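Long-range contacts in AT-less polyketide synthase (Streptomyces platensis subsp. rosaceus, PDB 4TKT), which probably catalyses decarboxylative condensation of acyl chains as a ketosynthase domain of the isomigrastatin AT-less type I polyketide synthase: residues I9-M14 against G254-R259; A189-H194 against T278-G283. All blocks are in the same frame, centred on the assembly; numbering follows the deposited sequence.

Interaction 1. Residues I9-M14 against G254-R259; sequences IAIVGM and GAVLLR
Met14, a selenomethionine, swings CG to the far side from its own N (chi1 -167°) and stays extended beyond it, which lays the chain alongside Val256 in the same direction, while Val256 holds CG1 anti to its carbonyl carbon and turns that methyl into the contact. CG1 of Val256 then lies 3.6 Å from both CG and CE of Met14, and it also meets CG2 of Ile11. One step along, Ile11 and Leu258 lie side by side, CG1 of Ile11 meeting CD2 of Leu258 at 3.7 Å. Helix 366-380 covers Ile11 and Met14, and helix 188-202 covers Leu258. Val12 breaks the alternation: Val12 and Gly13 together face Leu257, a beta bulge in the antiparallel pair, and CG2 of Val12 sits 3.7 Å from CB of Leu257. Two backbone bonds define the bulge: Val12 N to Leu257 O, 3.0 Å and nearly straight (170°), and Leu257 N to Gly13 O, also 3.0 Å. Farther on, Arg259 N gives to Ala10 O at 3.0 Å. The extended Arg259 chain carries its guanidinium off the pair into salt bridges with Asp267 and Asp269. Peptide groups of Ala10, Val12, Gly13, Leu257 and Arg259 thus bond across this central pair of a thiolase-like core, aliphatic side chains fill its buried side at Ile11, Met14, Val256 and Leu258, and the one long charged chain is probably neutralised by two acids.

Interaction 2. Residues A189-H194 against T278-G283; sequences ALSAIH and TAVNHG
Val280 lays its CG2 methyl over one face of the His194 imidazole, 4.0 Å from the ring centroid and 20° off the ring normal, a CH-pi contact displaced toward the rim; the nearest ring atom is CG, at 3.7 Å. The ring edge is used as well. Near its plane, ND1 of His194 and OG1 of Thr278 share a hydrogen bond of 2.7 Å, bent to 135°. Thr278 makes this possible by placing OG1 between its own backbone N and carbonyl carbon (chi1 65°), while His194 extends CG anti to N, so that its imidazole leaves helix 188-202 toward the strand. Thr278 and Val280, two residues apart on strand 273-282, both point at the helix; Ala279 between them faces helix 294-308. Ser191, about one turn earlier, brushes Val280 by OG, whose hydrogen bonds go to Ala187 O and Thr184 OG1. The arrangement joins a central helix of the thiolase-like fold to a strand of its core sheet, at a partly solvent-reached margin. The contact combines one polar bond at the edge of the imidazole with one apolar methyl on its face, which probably limits the rotation of the ring.

Overall arrangement
Interactions 1 and 2 meet within one sheet, for strand 9-17 lies between strand 252-260 and strand 273-282. Their centres are 16 Å apart, yet they touch where CD1 of Leu258 packs on CG2 of Ile193 at 4.2 Å. Helix 188-202 links them: it supplies one side of interaction 2, and farther along it Ala196, Cys197 and Leu200 cover Ile9 and Leu258 of interaction 1. Helix 366-380 also serves both, touching Ile11 and Met14 as well as Ala189 and Ile193. As in other ketosynthases, helix 188-202 probably begins just after the catalytic cysteine, and interaction 1 lies in the sheet on which this helix packs.

Interaction 1. Residues I9-M14 against G254-R259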
loop_
_atom_site.group_PDB
_atom_site.type_symbol
_atom_site.label_atom_id
_atom_site.label_comp_id
_atom_site.label_asym_id
_atom_site.label_seq_id
_atom_site.Cartn_x
_atom_site.Cartn_y
_atom_site.Cartn_z
ATOM N N ILE A 9 -5.587 -11.747 11.915
ATOM C CA ILE A 9 -4.459 -10.855 11.707
ATOM C C ILE A 9 -4.967 -9.465 11.358
ATOM O O ILE A 9 -5.615 -9.272 10.330
ATOM C CB ILE A 9 -3.526 -11.357 10.596
ATOM C CG1 ILE A 9 -3.040 -12.773 10.914
ATOM C CG2 ILE A 9 -2.355 -10.407 10.423
ATOM C CD1 ILE A 9 -2.323 -12.890 12.234
ATOM N N ALA A 10 -4.671 -8.502 12.223
ATOM C CA ALA A 10 -5.168 -7.144 12.059
ATOM C C ALA A 10 -4.293 -6.330 11.121
ATOM O O ALA A 10 -3.079 -6.512 11.068
ATOM C CB ALA A 10 -5.267 -6.456 13.406
ATOM N N ILE A 11 -4.925 -5.432 10.374
ATOM C CA ILE A 11 -4.202 -4.468 9.558
ATOM C C ILE A 11 -4.188 -3.125 10.279
ATOM O O ILE A 11 -5.225 -2.479 10.422
ATOM C CB ILE A 11 -4.839 -4.317 8.172
ATOM C CG1 ILE A 11 -4.822 -5.661 7.442
ATOM C CG2 ILE A 11 -4.114 -3.253 7.364
ATOM C CD1 ILE A 11 -5.616 -5.673 6.159
ATOM N N VAL A 12 -3.011 -2.708 10.736
ATOM C CA VAL A 12 -2.910 -1.539 11.600
ATOM C C VAL A 12 -2.354 -0.304 10.893
ATOM O O VAL A 12 -2.220 0.756 11.501
ATOM C CB VAL A 12 -2.032 -1.835 12.828
ATOM C CG1 VAL A 12 -2.589 -3.014 13.597
ATOM C CG2 VAL A 12 -0.601 -2.103 12.402
ATOM N N GLY A 13 -2.037 -0.444 9.611
ATOM C CA GLY A 13 -1.516 0.666 8.835
ATOM C C GLY A 13 -1.385 0.299 7.372
ATOM O O GLY A 13 -1.171 -0.865 7.034
HETATM N N MSE A 14 -1.515 1.286 6.495
HETATM C CA MSE A 14 -1.424 1.016 5.067
HETATM C C MSE A 14 -0.921 2.211 4.275
HETATM O O MSE A 14 -1.237 3.358 4.587
HETATM C CB MSE A 14 -2.784 0.578 4.526
HETATM C CG MSE A 14 -2.720 -0.030 3.138
HETATM SE SE MSE A 14 -4.407 -0.828 2.568
HETATM C CE MSE A 14 -3.694 -2.020 1.197
ATOM N N GLY A 254 2.788 -0.686 -2.726
ATOM C CA GLY A 254 1.889 -0.699 -1.588
ATOM C C GLY A 254 2.373 -1.611 -0.483
ATOM O O GLY A 254 3.180 -2.512 -0.721
ATOM N N ALA A 255 1.880 -1.377 0.730
ATOM C CA ALA A 255 2.240 -2.209 1.873
ATOM C C ALA A 255 1.215 -2.111 2.997
ATOM O O ALA A 255 0.485 -1.126 3.106
ATOM C CB ALA A 255 3.615 -1.830 2.391
ATOM N N VAL A 256 1.162 -3.150 3.822
ATOM C CA VAL A 256 0.346 -3.135 5.028
ATOM C C VAL A 256 1.186 -3.556 6.225
ATOM O O VAL A 256 2.111 -4.358 6.095
ATOM C CB VAL A 256 -0.875 -4.069 4.913
ATOM C CG1 VAL A 256 -1.942 -3.447 4.037
ATOM C CG2 VAL A 256 -0.460 -5.427 4.375
ATOM N N LEU A 257 0.871 -2.997 7.389
ATOM C CA LEU A 257 1.483 -3.440 8.632
ATOM C C LEU A 257 0.548 -4.439 9.301
ATOM O O LEU A 257 -0.588 -4.104 9.637
ATOM C CB LEU A 257 1.772 -2.256 9.558
ATOM C CG LEU A 257 2.720 -2.533 10.729
ATOM C CD1 LEU A 257 4.053 -3.065 10.229
ATOM C CD2 LEU A 257 2.934 -1.283 11.564
ATOM N N LEU A 258 1.024 -5.668 9.477
ATOM C CA LEU A 258 0.182 -6.744 9.991
ATOM C C LEU A 258 0.517 -7.106 11.432
ATOM O O LEU A 258 1.667 -7.004 11.862
ATOM C CB LEU A 258 0.307 -7.980 9.102
ATOM C CG LEU A 258 -0.084 -7.770 7.642
ATOM C CD1 LEU A 258 -0.018 -9.084 6.884
ATOM C CD2 LEU A 258 -1.470 -7.159 7.552
ATOM N N ARG A 259 -0.496 -7.554 12.164
ATOM C CA ARG A 259 -0.369 -7.798 13.593
ATOM C C ARG A 259 -1.524 -8.660 14.103
ATOM O O ARG A 259 -2.656 -8.501 13.650
ATOM C CB ARG A 259 -0.330 -6.464 14.336
ATOM C CG ARG A 259 -0.026 -6.574 15.802
ATOM C CD ARG A 259 0.263 -5.219 16.403
ATOM N NE ARG A 259 0.848 -5.365 17.728
ATOM C CZ ARG A 259 1.074 -4.354 18.557
ATOM N NH1 ARG A 259 0.753 -3.121 18.192
ATOM N NH2 ARG A 259 1.613 -4.579 19.746
#

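Interaction 2. Residues A189-H194 against T278-G283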
loop_
_atom_site.group_PDB
_atom_site.type_symbol
_atom_site.label_atom_id
_atom_site.label_comp_id
_atom_site.label_asym_id
_atom_site.label_seq_id
_atom_site.Cartn_x
_atom_site.Cartn_y
_atom_site.Cartn_z
ATOM N N ALA A 189 2.365 -10.222 -4.238
ATOM C CA ALA A 189 1.984 -9.434 -3.068
ATOM C C ALA A 189 1.101 -10.235 -2.114
ATOM O O ALA A 189 1.287 -10.195 -0.897
ATOM C CB ALA A 189 1.275 -8.161 -3.494
ATOM N N LEU A 190 0.144 -10.966 -2.671
ATOM C CA LEU A 190 -0.745 -11.785 -1.862
ATOM C C LEU A 190 0.002 -12.959 -1.249
ATOM O O LEU A 190 -0.334 -13.419 -0.160
ATOM C CB LEU A 190 -1.924 -12.281 -2.697
ATOM C CG LEU A 190 -3.256 -11.652 -2.296
ATOM C CD1 LEU A 190 -3.148 -10.140 -2.324
ATOM C CD2 LEU A 190 -4.384 -12.134 -3.187
ATOM N N SER A 191 1.017 -13.445 -1.952
ATOM C CA SER A 191 1.840 -14.527 -1.433
ATOM C C SER A 191 2.680 -14.033 -0.261
ATOM O O SER A 191 2.897 -14.761 0.706
ATOM C CB SER A 191 2.734 -15.100 -2.528
ATOM O OG SER A 191 1.958 -15.672 -3.564
ATOM N N ALA A 192 3.146 -12.791 -0.355
ATOM C CA ALA A 192 3.907 -12.173 0.726
ATOM C C ALA A 192 3.043 -12.037 1.973
ATOM O O ALA A 192 3.472 -12.364 3.080
ATOM C CB ALA A 192 4.441 -10.814 0.300
ATOM N N ILE A 193 1.820 -11.558 1.779
ATOM C CA ILE A 193 0.860 -11.434 2.864
ATOM C C ILE A 193 0.582 -12.794 3.493
ATOM O O ILE A 193 0.515 -12.926 4.717
ATOM C CB ILE A 193 -0.452 -10.804 2.366
ATOM C CG1 ILE A 193 -0.206 -9.342 1.977
ATOM C CG2 ILE A 193 -1.541 -10.922 3.423
ATOM C CD1 ILE A 193 -1.425 -8.614 1.464
ATOM N N HIS A 194 0.443 -13.806 2.645
ATOM C CA HIS A 194 0.240 -15.174 3.100
ATOM C C HIS A 194 1.365 -15.627 4.027
ATOM O O HIS A 194 1.116 -16.135 5.118
ATOM C CB HIS A 194 0.135 -16.116 1.902
ATOM C CG HIS A 194 0.009 -17.558 2.277
ATOM N ND1 HIS A 194 -1.171 -18.112 2.724
ATOM C CD2 HIS A 194 0.919 -18.560 2.279
ATOM C CE1 HIS A 194 -0.984 -19.392 2.982
ATOM N NE2 HIS A 194 0.276 -19.690 2.721
ATOM N N THR A 278 -5.877 -16.949 4.554
ATOM C CA THR A 278 -5.167 -16.879 3.283
ATOM C C THR A 278 -4.899 -18.283 2.767
ATOM O O THR A 278 -4.875 -19.241 3.537
ATOM C CB THR A 278 -3.828 -16.130 3.408
ATOM O OG1 THR A 278 -2.946 -16.865 4.266
ATOM C CG2 THR A 278 -4.037 -14.734 3.973
ATOM N N ALA A 279 -4.697 -18.405 1.460
ATOM C CA ALA A 279 -4.382 -19.697 0.869
ATOM C C ALA A 279 -3.563 -19.526 -0.398
ATOM O O ALA A 279 -3.681 -18.522 -1.096
ATOM C CB ALA A 279 -5.650 -20.474 0.582
ATOM N N VAL A 280 -2.741 -20.526 -0.693
ATOM C CA VAL A 280 -1.826 -20.471 -1.824
ATOM C C VAL A 280 -1.661 -21.856 -2.461
ATOM O O VAL A 280 -1.470 -22.846 -1.756
ATOM C CB VAL A 280 -0.453 -19.919 -1.380
ATOM C CG1 VAL A 280 0.655 -20.417 -2.279
ATOM C CG2 VAL A 280 -0.483 -18.398 -1.340
ATOM N N ASN A 281 -1.758 -21.928 -3.787
ATOM C CA ASN A 281 -1.524 -23.186 -4.494
ATOM C C ASN A 281 -0.998 -22.976 -5.913
ATOM O O ASN A 281 -0.519 -21.895 -6.252
ATOM C CB ASN A 281 -2.803 -24.035 -4.522
ATOM C CG ASN A 281 -3.903 -23.439 -5.390
ATOM O OD1 ASN A 281 -3.714 -22.434 -6.073
ATOM N ND2 ASN A 281 -5.065 -24.077 -5.370
ATOM N N HIS A 282 -1.097 -24.011 -6.742
ATOM C CA HIS A 282 -0.648 -23.920 -8.126
ATOM C C HIS A 282 -1.576 -24.680 -9.071
ATOM O O HIS A 282 -2.173 -25.688 -8.695
ATOM C CB HIS A 282 0.782 -24.444 -8.260
ATOM C CG HIS A 282 1.405 -24.156 -9.589
ATOM N ND1 HIS A 282 1.352 -25.042 -10.644
ATOM C CD2 HIS A 282 2.089 -23.077 -10.037
ATOM C CE1 HIS A 282 1.979 -24.522 -11.683
ATOM N NE2 HIS A 282 2.437 -23.330 -11.341
ATOM N N GLY A 283 -1.684 -24.189 -10.303
ATOM C CA GLY A 283 -2.619 -24.730 -11.273
ATOM C C GLY A 283 -2.268 -26.095 -11.834
ATOM O O GLY A 283 -3.100 -26.737 -12.476
#